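Local atomic coordinates of PipY (PDB entry 5NLC), a protein that binds pyridoxal 5'-phosphate in a modified TIM barrel and is probably involved in the homeostasis of this vitamin B6 cofactor. Residues 31-36 / 63-68; 117-122 / 165-170; 131-136 / 172-177. All coordinates share one frame; numbering follows the deposited sequence.

The three contacts fall in one alanine-racemase-type barrel: contact 1 joins a helix to a strand of the parallel sheet, contacts 2 and 3 lie among the loops and helices around it. Contact 1 comes first along the chain and is closed before contact 2 opens; it packs helix 30-38 against the entry to strand 66-69. Contacts 2 and 3 interleave in sequence and share helix 161-181, with centres about 12 Å apart. They touch directly, V117 CG2 meeting L133 CD2 at 3.4 Å, and F174 also packs on V117 and L119. Contact 1 lies on the opposite side of the chain's centre, its own centre about 31 Å and 33 Å from theirs. Helix, loop and strand are thus joined at two separate places on the barrel wall.

Contact 1 of 3, residues 31-36 / 63-68; sequences AAIREA and PDLTWH
I33, on the inner side of helix 30-38, meets L65 and W67 with its two branches, and the contact across the segments is wholly apolar. The longer branch ends at W67: I33 CD1 lies 3.8 Å from W67 CH2, the two side chains coming from opposite directions and the methyl standing obliquely to the indole. The shorter branch turns to the leucine, with I33 CG2 4.3 Å from L65 CD1. The first torsion of I33 (chi1 -65°) divides the work, setting CG2 anti to the backbone N and CG1 anti to the carbonyl carbon; an extended second torsion (171°) then carries CD1 outward to the ring. L65 serves both neighbours. L65 CD1 faces the isoleucine, while L65 CD2 lies over one face of the W67 ring, 3.5 Å above the plane and offset toward the rim, which should help to fix the rotation of the indole.

Polar bonds lie around this patch. Within the helix, A36 N bonds to A32 O at 2.9 Å. The loop leading to the strand is tied to its surroundings by polar bonds: a hydrogen bond between D64 and Y37, and salt bridges of D64 with R42 and of R34 with D61. P63, which has been seen to bind calcium in this protein, lies at the start of segment 63-68, with no ion bound here.

Strand 66-69 runs between strands 43-46 and 87-91 of the parallel sheet. W67 faces the helical layer, where Q56 of helix 49-56 also touches it, while the next residue, H68, meets H43 and H89 from the two flanking strands. I33 and A36 pack on F44 of strand 43-46, as L65 does, and I33 also reaches W67, so helix 30-38 touches both neighbouring strands.

Contact 2 of 3, residues 117-122 / 165-170; sequences VKLLPD and QALFAQ
With CG beside the backbone N (chi1 -71°), L119 turns its methyls to helix 161-181, while L167 and Q170, one helical turn apart, both swing CG anti to the backbone N (174° and -173°) and reach out to the loop. L167 CD1 is the meeting point, 3.6 Å from L119 CB and 4.0 Å from L120 CD1, the leucines crossing at a slant. Q170 stays extended and slides past L119 in the opposite direction, its amide lying alongside the isobutyl group: Q170 NE2 is 3.8 Å from L119 CD2, and Q170 OE1 is 3.9 Å from L119 CB. With L119 cut back to an alanine, CG and both methyls go, and the Q170 amide would probably lose most of the apolar surface it lies along and be freer to turn. The loop is braced on its far side, where K118 NZ donates to D122 O at 2.9 Å and also to K125 O. The arrangement is a beta-alpha loop of a TIM-type barrel, following strand 112-116 and folded against the helix after strand 147-152; the side chain of L167 comes within about 9 Å of that of R210, a residue that binds pyridoxal phosphate.

Contact 3 of 3, residues 131-136 / 172-177; sequences ADLRAE and RTFAAE
The short helical segments 131-136 and 172-177 run nearly parallel, their directions 20° apart, but with axes as far as 12.2 Å from each other at closest approach, so long side chains must bridge them. F174 does most of this, reaching out from helix 161-181 with its ring between the ends of L133 and R134. L133 CD2 approaches obliquely and stops 4.4 Å from F174 CE2, a loose apolar touch at the buried side of the interface.

R134 covers the outer side. Its chain is bent at the third torsion (chi3 -76°), turning the guanidinium in toward the neighbouring helix, and R134 NH2 comes to 4.1 Å from F174 CE1. The two flat groups are inclined at 48°; the nitrogen meets the edge of the F174 ring, near its plane, and no cation-pi stack forms. R134 NH2 also lies 4.4 Å from E177 CB. The carboxylate is farther away, with E177 OE2 at 5.0 Å from R134 NH2: too distant for a salt bridge, although the opposite charges would probably attract weakly where both residues are exposed.

The pair belongs to the helical layer of the barrel. Helices 130-141 and 161-181 follow the adjacent parallel strands 112-116 and 147-152, which accounts for their similar direction. L133 also packs on W128 and on L178, one turn beyond F174 on the partner helix, while F174 reaches P130 at the start of helix 130-141. On another side of helix 161-181, A175 and R172 touch L190 of strand 189-191.

Contact 1 of 3, residues 31-36 / 63-68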
loop_
_atom_site.group_PDB
_atom_site.type_symbol
_atom_site.label_atom_id
_atom_site.label_comp_id
_atom_site.label_asym_id
_atom_site.label_seq_id
_atom_site.Cartn_x
_atom_site.Cartn_y
_atom_site.Cartn_z
ATOM N N ALA A 31 -4.211 10.562 -19.084
ATOM C CA ALA A 31 -3.546 11.814 -19.437
ATOM C C ALA A 31 -3.081 12.592 -18.205
ATOM O O ALA A 31 -2.063 13.284 -18.269
ATOM C CB ALA A 31 -4.492 12.647 -20.258
ATOM N N ALA A 32 -3.838 12.498 -17.103
ATOM C CA ALA A 32 -3.486 13.075 -15.808
ATOM C C ALA A 32 -2.286 12.390 -15.196
ATOM O O ALA A 32 -1.441 13.071 -14.623
ATOM C CB ALA A 32 -4.653 12.987 -14.842
ATOM N N ILE A 33 -2.209 11.069 -15.328
ATOM C CA ILE A 33 -1.031 10.293 -14.912
ATOM C C ILE A 33 0.208 10.737 -15.684
ATOM O O ILE A 33 1.260 10.937 -15.050
ATOM C CB ILE A 33 -1.235 8.756 -15.044
ATOM C CG1 ILE A 33 -2.340 8.336 -14.054
ATOM C CG2 ILE A 33 0.065 8.001 -14.795
ATOM C CD1 ILE A 33 -2.790 6.891 -14.225
ATOM N N ARG A 34 0.105 10.969 -17.004
ATOM C CA ARG A 34 1.233 11.510 -17.725
ATOM C C ARG A 34 1.642 12.875 -17.263
ATOM O O ARG A 34 2.858 13.119 -17.078
ATOM C CB ARG A 34 0.999 11.567 -19.219
ATOM C CG ARG A 34 0.918 10.195 -19.866
ATOM C CD ARG A 34 1.066 10.307 -21.368
ATOM N NE ARG A 34 1.081 8.943 -21.942
ATOM C CZ ARG A 34 2.086 8.097 -21.944
ATOM N NH1 ARG A 34 3.268 8.428 -21.531
ATOM N NH2 ARG A 34 1.895 6.888 -22.437
ATOM N N GLU A 35 0.670 13.766 -17.004
ATOM C CA GLU A 35 0.991 15.070 -16.417
ATOM C C GLU A 35 1.741 14.959 -15.053
ATOM O O GLU A 35 2.718 15.702 -14.813
ATOM C CB GLU A 35 -0.245 15.989 -16.355
ATOM C CG GLU A 35 0.004 17.416 -15.940
ATOM C CD GLU A 35 -1.238 18.314 -15.962
ATOM O OE1 GLU A 35 -2.292 17.973 -16.609
ATOM O OE2 GLU A 35 -1.180 19.386 -15.321
ATOM N N ALA A 36 1.263 14.070 -14.184
ATOM C CA ALA A 36 1.914 13.831 -12.924
ATOM C C ALA A 36 3.291 13.289 -13.060
ATOM O O ALA A 36 4.197 13.707 -12.333
ATOM C CB ALA A 36 1.075 12.943 -12.028
ATOM N N PRO A 63 9.157 3.970 -18.109
ATOM C CA PRO A 63 9.988 2.819 -17.668
ATOM C C PRO A 63 9.954 2.513 -16.115
ATOM O O PRO A 63 10.125 1.355 -15.707
ATOM C CB PRO A 63 11.394 3.260 -18.114
ATOM C CG PRO A 63 11.357 4.741 -17.823
ATOM C CD PRO A 63 9.955 5.206 -18.192
ATOM N N ASP A 64 9.701 3.528 -15.303
ATOM C CA ASP A 64 9.878 3.496 -13.843
ATOM C C ASP A 64 8.619 3.964 -13.092
ATOM O O ASP A 64 8.674 4.614 -12.082
ATOM C CB ASP A 64 11.002 4.401 -13.557
ATOM C CG ASP A 64 10.829 5.719 -14.213
ATOM O OD1 ASP A 64 9.861 5.872 -15.075
ATOM O OD2 ASP A 64 11.643 6.596 -13.858
ATOM N N LEU A 65 7.474 3.681 -13.678
ATOM C CA LEU A 65 6.208 3.898 -13.066
ATOM C C LEU A 65 6.000 2.668 -12.165
ATOM O O LEU A 65 6.093 1.550 -12.638
ATOM C CB LEU A 65 5.144 4.035 -14.184
ATOM C CG LEU A 65 3.868 4.788 -13.814
ATOM C CD1 LEU A 65 2.989 4.815 -15.047
ATOM C CD2 LEU A 65 3.122 4.032 -12.717
ATOM N N THR A 66 5.768 2.877 -10.878
ATOM C CA THR A 66 5.479 1.832 -9.959
ATOM C C THR A 66 3.972 1.826 -9.589
ATOM O O THR A 66 3.453 2.863 -9.145
ATOM C CB THR A 66 6.332 2.017 -8.715
ATOM O OG1 THR A 66 7.693 1.953 -9.075
ATOM C CG2 THR A 66 6.088 0.981 -7.687
ATOM N N TRP A 67 3.280 0.683 -9.850
ATOM C CA TRP A 67 1.868 0.541 -9.570
ATOM C C TRP A 67 1.625 -0.186 -8.231
ATOM O O TRP A 67 2.194 -1.284 -7.987
ATOM C CB TRP A 67 1.200 -0.290 -10.648
ATOM C CG TRP A 67 1.050 0.469 -11.971
ATOM C CD1 TRP A 67 1.844 0.374 -13.086
ATOM C CD2 TRP A 67 0.098 1.451 -12.247
ATOM N NE1 TRP A 67 1.406 1.246 -14.053
ATOM C CE2 TRP A 67 0.314 1.904 -13.570
ATOM C CE3 TRP A 67 -0.958 2.006 -11.510
ATOM C CZ2 TRP A 67 -0.515 2.897 -14.182
ATOM C CZ3 TRP A 67 -1.795 2.976 -12.166
ATOM C CH2 TRP A 67 -1.526 3.432 -13.438
ATOM N N HIS A 68 0.722 0.382 -7.465
ATOM C CA HIS A 68 0.383 -0.062 -6.107
ATOM C C HIS A 68 -1.094 -0.420 -6.085
ATOM O O HIS A 68 -1.936 0.425 -6.498
ATOM C CB HIS A 68 0.604 1.092 -5.131
ATOM C CG HIS A 68 2.038 1.501 -4.970
ATOM N ND1 HIS A 68 2.781 1.148 -3.874
ATOM C CD2 HIS A 68 2.866 2.209 -5.759
ATOM C CE1 HIS A 68 4.015 1.600 -4.009
ATOM N NE2 HIS A 68 4.078 2.305 -5.116
#

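Contact 2 of 3, residues 117-122 / 165-170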
loop_
_atom_site.group_PDB
_atom_site.type_symbol
_atom_site.label_atom_id
_atom_site.label_comp_id
_atom_site.label_asym_id
_atom_site.label_seq_id
_atom_site.Cartn_x
_atom_site.Cartn_y
_atom_site.Cartn_z
ATOM N N VAL A 117 -3.312 -5.139 8.514
ATOM C CA VAL A 117 -3.593 -5.629 9.838
ATOM C C VAL A 117 -4.728 -4.807 10.432
ATOM O O VAL A 117 -4.720 -3.588 10.365
ATOM C CB VAL A 117 -2.370 -5.444 10.760
ATOM C CG1 VAL A 117 -2.648 -6.042 12.145
ATOM C CG2 VAL A 117 -1.201 -6.173 10.177
ATOM N N LYS A 118 -5.648 -5.496 11.090
ATOM C CA LYS A 118 -6.783 -4.882 11.729
ATOM C C LYS A 118 -6.469 -4.818 13.230
ATOM O O LYS A 118 -6.600 -5.778 13.943
ATOM C CB LYS A 118 -8.063 -5.681 11.447
ATOM C CG LYS A 118 -9.301 -5.118 12.098
ATOM C CD LYS A 118 -10.585 -5.892 11.786
ATOM C CE LYS A 118 -11.095 -5.566 10.401
ATOM N NZ LYS A 118 -12.416 -6.242 10.177
ATOM N N LEU A 119 -6.044 -3.659 13.665
ATOM C CA LEU A 119 -5.770 -3.386 15.036
ATOM C C LEU A 119 -6.993 -2.865 15.815
ATOM O O LEU A 119 -6.951 -2.808 17.013
ATOM C CB LEU A 119 -4.633 -2.356 15.091
ATOM C CG LEU A 119 -3.228 -2.847 14.688
ATOM C CD1 LEU A 119 -2.298 -1.653 14.616
ATOM C CD2 LEU A 119 -2.700 -3.808 15.718
ATOM N N LEU A 120 -8.048 -2.451 15.136
ATOM C CA LEU A 120 -9.298 -2.010 15.740
ATOM C C LEU A 120 -10.492 -2.681 15.056
ATOM O O LEU A 120 -10.427 -2.965 13.839
ATOM C CB LEU A 120 -9.433 -0.472 15.600
ATOM C CG LEU A 120 -8.574 0.389 16.530
ATOM C CD1 LEU A 120 -8.717 1.851 16.102
ATOM C CD2 LEU A 120 -9.046 0.205 17.972
ATOM N N PRO A 121 -11.621 -2.849 15.791
ATOM C CA PRO A 121 -12.828 -3.365 15.130
ATOM C C PRO A 121 -13.219 -2.486 13.935
ATOM O O PRO A 121 -13.107 -1.259 14.005
ATOM C CB PRO A 121 -13.891 -3.280 16.241
ATOM C CG PRO A 121 -13.100 -3.452 17.506
ATOM C CD PRO A 121 -11.868 -2.630 17.234
ATOM N N ASP A 122 -13.620 -3.128 12.839
ATOM C CA ASP A 122 -14.064 -2.404 11.667
ATOM C C ASP A 122 -14.989 -3.302 10.846
ATOM O O ASP A 122 -14.536 -4.241 10.224
ATOM C CB ASP A 122 -12.859 -1.949 10.836
ATOM C CG ASP A 122 -13.224 -0.919 9.732
ATOM O OD1 ASP A 122 -14.423 -0.682 9.466
ATOM O OD2 ASP A 122 -12.273 -0.361 9.097
ATOM N N GLN A 165 -4.375 8.907 15.658
ATOM C CA GLN A 165 -2.978 9.063 16.108
ATOM C C GLN A 165 -2.510 7.839 16.894
ATOM O O GLN A 165 -1.416 7.289 16.634
ATOM C CB GLN A 165 -2.863 10.294 17.017
ATOM C CG GLN A 165 -1.414 10.468 17.463
ATOM C CD GLN A 165 -1.274 11.560 18.415
ATOM O OE1 GLN A 165 -1.826 11.458 19.532
ATOM N NE2 GLN A 165 -0.547 12.650 18.023
ATOM N N ALA A 166 -3.330 7.415 17.819
ATOM C CA ALA A 166 -2.986 6.285 18.683
ATOM C C ALA A 166 -2.845 5.011 17.836
ATOM O O ALA A 166 -1.916 4.185 18.046
ATOM C CB ALA A 166 -3.985 6.132 19.825
ATOM N N LEU A 167 -3.718 4.868 16.846
ATOM C CA LEU A 167 -3.679 3.711 15.951
ATOM C C LEU A 167 -2.401 3.628 15.152
ATOM O O LEU A 167 -1.846 2.515 15.074
ATOM C CB LEU A 167 -4.917 3.659 15.012
ATOM C CG LEU A 167 -4.919 2.572 13.926
ATOM C CD1 LEU A 167 -5.148 1.165 14.459
ATOM C CD2 LEU A 167 -5.988 2.916 12.925
ATOM N N PHE A 168 -1.973 4.776 14.568
ATOM C CA PHE A 168 -0.795 4.824 13.761
ATOM C C PHE A 168 0.460 4.572 14.597
ATOM O O PHE A 168 1.394 3.889 14.138
ATOM C CB PHE A 168 -0.704 6.102 12.968
ATOM C CG PHE A 168 -1.783 6.257 11.887
ATOM C CD1 PHE A 168 -2.390 5.172 11.254
ATOM C CD2 PHE A 168 -2.102 7.546 11.476
ATOM C CE1 PHE A 168 -3.329 5.399 10.229
ATOM C CE2 PHE A 168 -3.007 7.782 10.488
ATOM C CZ PHE A 168 -3.636 6.688 9.862
ATOM N N ALA A 169 0.426 5.020 15.849
ATOM C CA ALA A 169 1.536 4.738 16.781
ATOM C C ALA A 169 1.617 3.254 17.132
ATOM O O ALA A 169 2.704 2.651 17.187
ATOM C CB ALA A 169 1.369 5.612 18.027
ATOM N N GLN A 170 0.453 2.676 17.356
ATOM C CA GLN A 170 0.340 1.251 17.650
ATOM C C GLN A 170 0.819 0.446 16.502
ATOM O O GLN A 170 1.475 -0.555 16.744
ATOM C CB GLN A 170 -1.063 0.872 18.025
ATOM C CG GLN A 170 -1.275 -0.564 18.505
ATOM C CD GLN A 170 -2.747 -0.934 18.592
ATOM O OE1 GLN A 170 -3.657 -0.166 18.136
ATOM N NE2 GLN A 170 -3.009 -2.116 19.118
#

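Contact 3 of 3, residues 131-136 / 172-177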
loop_
_atom_site.group_PDB
_atom_site.type_symbol
_atom_site.label_atom_id
_atom_site.label_comp_id
_atom_site.label_asym_id
_atom_site.label_seq_id
_atom_site.Cartn_x
_atom_site.Cartn_y
_atom_site.Cartn_z
ATOM N N ALA A 131 -2.984 -11.426 16.446
ATOM C CA ALA A 131 -2.541 -12.736 17.007
ATOM C C ALA A 131 -2.261 -13.789 15.932
ATOM O O ALA A 131 -1.234 -14.533 15.947
ATOM C CB ALA A 131 -3.596 -13.258 17.987
ATOM N N ASP A 132 -3.168 -13.833 14.948
ATOM C CA ASP A 132 -2.986 -14.719 13.800
ATOM C C ASP A 132 -1.737 -14.313 13.017
ATOM O O ASP A 132 -0.948 -15.168 12.650
ATOM C CB ASP A 132 -4.259 -14.754 12.905
ATOM C CG ASP A 132 -4.201 -15.813 11.766
ATOM O OD1 ASP A 132 -3.634 -16.963 11.917
ATOM O OD2 ASP A 132 -4.775 -15.483 10.668
ATOM N N LEU A 133 -1.559 -13.018 12.763
ATOM C CA LEU A 133 -0.359 -12.563 12.051
ATOM C C LEU A 133 0.917 -12.984 12.801
ATOM O O LEU A 133 1.812 -13.540 12.224
ATOM C CB LEU A 133 -0.342 -11.041 11.831
ATOM C CG LEU A 133 0.873 -10.457 11.096
ATOM C CD1 LEU A 133 1.242 -11.188 9.793
ATOM C CD2 LEU A 133 0.624 -8.959 10.886
ATOM N N ARG A 134 0.961 -12.793 14.101
ATOM C CA ARG A 134 2.165 -13.183 14.851
ATOM C C ARG A 134 2.394 -14.703 14.780
ATOM O O ARG A 134 3.507 -15.171 14.616
ATOM C CB ARG A 134 2.024 -12.758 16.320
ATOM C CG ARG A 134 3.280 -13.005 17.148
ATOM C CD ARG A 134 2.971 -12.756 18.644
ATOM N NE ARG A 134 2.898 -11.333 18.969
ATOM C CZ ARG A 134 3.980 -10.572 19.280
ATOM N NH1 ARG A 134 5.229 -11.073 19.275
ATOM N NH2 ARG A 134 3.835 -9.286 19.609
ATOM N N ALA A 135 1.324 -15.477 14.882
ATOM C CA ALA A 135 1.426 -16.913 14.824
ATOM C C ALA A 135 1.879 -17.439 13.493
ATOM O O ALA A 135 2.460 -18.530 13.422
ATOM C CB ALA A 135 0.105 -17.575 15.177
ATOM N N GLU A 136 1.582 -16.709 12.424
ATOM C CA GLU A 136 1.907 -17.162 11.072
ATOM C C GLU A 136 3.208 -16.628 10.558
ATOM O O GLU A 136 3.630 -16.935 9.456
ATOM C CB GLU A 136 0.745 -16.771 10.146
ATOM C CG GLU A 136 -0.509 -17.633 10.370
ATOM C CD GLU A 136 -0.220 -19.158 10.605
ATOM O OE1 GLU A 136 0.525 -19.814 9.840
ATOM O OE2 GLU A 136 -0.701 -19.710 11.641
ATOM N N ARG A 172 3.131 1.366 14.240
ATOM C CA ARG A 172 4.574 1.499 14.259
ATOM C C ARG A 172 5.207 0.602 15.294
ATOM O O ARG A 172 6.176 -0.105 15.008
ATOM C CB ARG A 172 4.995 2.966 14.502
ATOM C CG ARG A 172 6.497 3.106 14.558
ATOM C CD ARG A 172 7.012 4.489 14.966
ATOM N NE ARG A 172 6.685 4.735 16.369
ATOM C CZ ARG A 172 5.681 5.474 16.802
ATOM N NH1 ARG A 172 4.865 6.115 15.962
ATOM N NH2 ARG A 172 5.499 5.616 18.125
ATOM N N THR A 173 4.635 0.614 16.484
ATOM C CA THR A 173 5.117 -0.182 17.584
ATOM C C THR A 173 5.090 -1.688 17.296
ATOM O O THR A 173 6.087 -2.412 17.441
ATOM C CB THR A 173 4.350 0.268 18.853
ATOM O OG1 THR A 173 4.717 1.637 19.101
ATOM C CG2 THR A 173 4.797 -0.505 20.022
ATOM N N PHE A 174 3.949 -2.153 16.839
ATOM C CA PHE A 174 3.756 -3.551 16.469
ATOM C C PHE A 174 4.669 -3.994 15.311
ATOM O O PHE A 174 5.203 -5.068 15.406
ATOM C CB PHE A 174 2.297 -3.756 16.118
ATOM C CG PHE A 174 1.884 -5.165 15.866
ATOM C CD1 PHE A 174 2.348 -6.228 16.637
ATOM C CD2 PHE A 174 0.923 -5.417 14.879
ATOM C CE1 PHE A 174 1.906 -7.518 16.424
ATOM C CE2 PHE A 174 0.457 -6.701 14.674
ATOM C CZ PHE A 174 0.920 -7.755 15.455
ATOM N N ALA A 175 4.827 -3.164 14.264
ATOM C CA ALA A 175 5.719 -3.502 13.160
ATOM C C ALA A 175 7.133 -3.716 13.683
ATOM O O ALA A 175 7.813 -4.682 13.248
ATOM C CB ALA A 175 5.687 -2.490 12.018
ATOM N N ALA A 176 7.577 -2.877 14.622
ATOM C CA ALA A 176 8.918 -3.090 15.183
ATOM C C ALA A 176 8.958 -4.414 15.970
ATOM O O ALA A 176 9.938 -5.196 15.884
ATOM C CB ALA A 176 9.309 -1.899 16.054
ATOM N N GLU A 177 7.906 -4.717 16.719
ATOM C CA GLU A 177 7.872 -6.025 17.359
ATOM C C GLU A 177 7.902 -7.167 16.367
ATOM O O GLU A 177 8.577 -8.145 16.607
ATOM C CB GLU A 177 6.641 -6.230 18.226
ATOM C CG GLU A 177 6.711 -5.480 19.504
ATOM C CD GLU A 177 7.975 -5.807 20.345
ATOM O OE1 GLU A 177 8.729 -4.840 20.673
ATOM O OE2 GLU A 177 8.213 -7.002 20.595
#